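Local coordinates for protein oxalate--CoA ligase (Arabidopsis thaliana, PDB 5IE2) that belongs to the ANL superfamily of AMP-binding enzymes and holds adenosine-5'-triphosphate in a pocket, at residues 197-202 / 327-332. Sequence-based numbering, arbitrary orientation.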
loop_
_atom_site.group_PDB
_atom_site.type_symbol
_atom_site.label_atom_id
_atom_site.label_comp_id
_atom_site.label_asym_id
_atom_site.label_seq_id
_atom_site.Cartn_x
_atom_site.Cartn_y
_atom_site.Cartn_z
ATOM N N VAL A 197 -14.532 6.273 -5.387
ATOM C CA VAL A 197 -14.404 7.369 -4.425
ATOM C C VAL A 197 -13.509 8.514 -4.966
ATOM O O VAL A 197 -13.725 9.656 -4.604
ATOM C CB VAL A 197 -13.882 6.869 -3.035
ATOM C CG1 VAL A 197 -12.456 6.370 -3.150
ATOM C CG2 VAL A 197 -14.048 7.969 -1.927
ATOM N N TYR A 198 -12.555 8.226 -5.854
ATOM C CA TYR A 198 -11.743 9.318 -6.415
ATOM C C TYR A 198 -12.241 9.755 -7.790
ATOM O O TYR A 198 -11.613 10.598 -8.399
ATOM C CB TYR A 198 -10.236 8.916 -6.460
ATOM C CG TYR A 198 -9.774 8.526 -5.063
ATOM C CD1 TYR A 198 -9.885 9.421 -4.009
ATOM C CD2 TYR A 198 -9.310 7.252 -4.804
ATOM C CE1 TYR A 198 -9.523 9.048 -2.713
ATOM C CE2 TYR A 198 -8.947 6.875 -3.528
ATOM C CZ TYR A 198 -9.055 7.770 -2.509
ATOM O OH TYR A 198 -8.724 7.328 -1.256
ATOM N N LYS A 199 -13.354 9.167 -8.257
ATOM C CA LYS A 199 -13.859 9.400 -9.625
ATOM C C LYS A 199 -12.742 9.344 -10.637
ATOM O O LYS A 199 -12.578 10.260 -11.437
ATOM C CB LYS A 199 -14.585 10.748 -9.714
ATOM C CG LYS A 199 -15.783 10.794 -8.798
ATOM C CD LYS A 199 -16.566 12.132 -8.997
ATOM C CE LYS A 199 -17.692 12.215 -7.989
ATOM N NZ LYS A 199 -18.382 13.531 -8.225
ATOM N N LEU A 200 -11.961 8.263 -10.613
ATOM C CA LEU A 200 -10.912 8.076 -11.623
ATOM C C LEU A 200 -11.577 7.872 -12.974
ATOM O O LEU A 200 -12.577 7.126 -13.061
ATOM C CB LEU A 200 -10.026 6.851 -11.304
ATOM C CG LEU A 200 -9.234 6.974 -9.970
ATOM C CD1 LEU A 200 -8.416 5.663 -9.794
ATOM C CD2 LEU A 200 -8.301 8.198 -9.934
ATOM N N THR A 201 -11.047 8.523 -14.003
ATOM C CA THR A 201 -11.542 8.312 -15.361
ATOM C C THR A 201 -10.378 8.176 -16.313
ATOM O O THR A 201 -9.217 8.253 -15.917
ATOM C CB THR A 201 -12.438 9.458 -15.857
ATOM O OG1 THR A 201 -11.631 10.621 -16.092
ATOM C CG2 THR A 201 -13.536 9.772 -14.837
ATOM N N GLU A 202 -10.691 8.018 -17.601
ATOM C CA GLU A 202 -9.621 7.736 -18.545
ATOM C C GLU A 202 -8.711 8.942 -18.763
ATOM O O GLU A 202 -7.641 8.801 -19.379
ATOM C CB GLU A 202 -10.215 7.263 -19.886
ATOM C CG GLU A 202 -11.023 8.375 -20.607
ATOM C CD GLU A 202 -12.509 8.489 -20.190
ATOM O OE1 GLU A 202 -12.947 7.956 -19.139
ATOM O OE2 GLU A 202 -13.282 9.139 -20.948
ATOM N N PRO A 327 -13.560 16.894 -2.719
ATOM C CA PRO A 327 -14.199 18.124 -2.217
ATOM C C PRO A 327 -15.596 18.333 -2.788
ATOM O O PRO A 327 -16.480 18.845 -2.087
ATOM C CB PRO A 327 -13.242 19.221 -2.674
ATOM C CG PRO A 327 -11.885 18.569 -2.666
ATOM C CD PRO A 327 -12.159 17.109 -3.132
ATOM N N GLU A 328 -15.822 17.920 -4.035
ATOM C CA GLU A 328 -17.138 18.109 -4.640
ATOM C C GLU A 328 -18.181 17.226 -3.967
ATOM O O GLU A 328 -19.363 17.498 -4.092
ATOM C CB GLU A 328 -17.096 17.830 -6.150
ATOM C CG GLU A 328 -16.948 16.347 -6.507
ATOM C CD GLU A 328 -16.194 16.110 -7.821
ATOM O OE1 GLU A 328 -15.049 16.600 -7.946
ATOM O OE2 GLU A 328 -16.728 15.415 -8.718
ATOM N N GLU A 329 -17.751 16.196 -3.232
ATOM C CA GLU A 329 -18.690 15.307 -2.548
ATOM C C GLU A 329 -18.800 15.586 -1.052
ATOM O O GLU A 329 -19.817 15.251 -0.451
ATOM C CB GLU A 329 -18.317 13.818 -2.753
ATOM C CG GLU A 329 -18.487 13.320 -4.199
ATOM C CD GLU A 329 -19.944 13.411 -4.711
ATOM O OE1 GLU A 329 -20.900 13.260 -3.906
ATOM O OE2 GLU A 329 -20.122 13.675 -5.927
ATOM N N GLY A 330 -17.775 16.165 -0.429
ATOM C CA GLY A 330 -17.802 16.369 1.019
ATOM C C GLY A 330 -16.478 16.883 1.554
ATOM O O GLY A 330 -15.491 16.928 0.811
ATOM N N PRO A 331 -16.437 17.288 2.821
ATOM C CA PRO A 331 -15.154 17.793 3.358
ATOM C C PRO A 331 -14.134 16.679 3.571
ATOM O O PRO A 331 -14.532 15.509 3.631
ATOM C CB PRO A 331 -15.539 18.412 4.703
ATOM C CG PRO A 331 -16.838 17.671 5.094
ATOM C CD PRO A 331 -17.537 17.354 3.809
ATOM N N HIS A 332 -12.852 17.024 3.654
ATOM C CA HIS A 332 -11.893 16.062 4.136
ATOM C C HIS A 332 -11.402 16.573 5.486
ATOM O O HIS A 332 -11.155 17.773 5.649
ATOM C CB HIS A 332 -10.769 15.834 3.131
ATOM C CG HIS A 332 -10.069 17.079 2.676
ATOM N ND1 HIS A 332 -10.600 17.922 1.724
ATOM C CD2 HIS A 332 -8.847 17.578 2.983
ATOM C CE1 HIS A 332 -9.743 18.900 1.473
ATOM N NE2 HIS A 332 -8.664 18.710 2.219
#
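Lys199 reaches across to two neighbouring glutamates, Glu328 and Glu329, and its ammonium group forms a salt bridge with each. Lys199 NZ donates to Glu328 OE2 at 2.6 Å, meeting that oxygen on its anti side and 25° out of the carboxylate plane. The second bond, from Lys199 NZ to Glu329 OE2, is 2.9 Å long and uses the anti lone pair of that oxygen, the one turned away from OE1. The two acids arrive differently: the Glu328 side chain runs against the direction of the lysine, whereas that of Glu329 crosses it at roughly a right angle.

Contacts beyond the charged groups are few: Glu328 OE2 also lies 3.3 Å from Lys199 CD, and Glu329 CG is 4.0 Å from Lys199 CE. Beyond CG the lysine is fully extended (chi2 to chi4 all near 180°), which carries NZ out to the acids.

In the backbone, Lys199 has positive phi in the Schellman motif that ends helix 184-198, while the glutamates sit in the loop between strands 319-323 and 339-340. The preceding residue, Tyr198, is buried, and its OH is hydrogen-bonded to Arg286 NE and Ser323 OG.

One ammonium shared by two adjacent carboxylates should ease their mutual repulsion and favour the charged lysine, tying helix end to loop electrostatically at the protein surface.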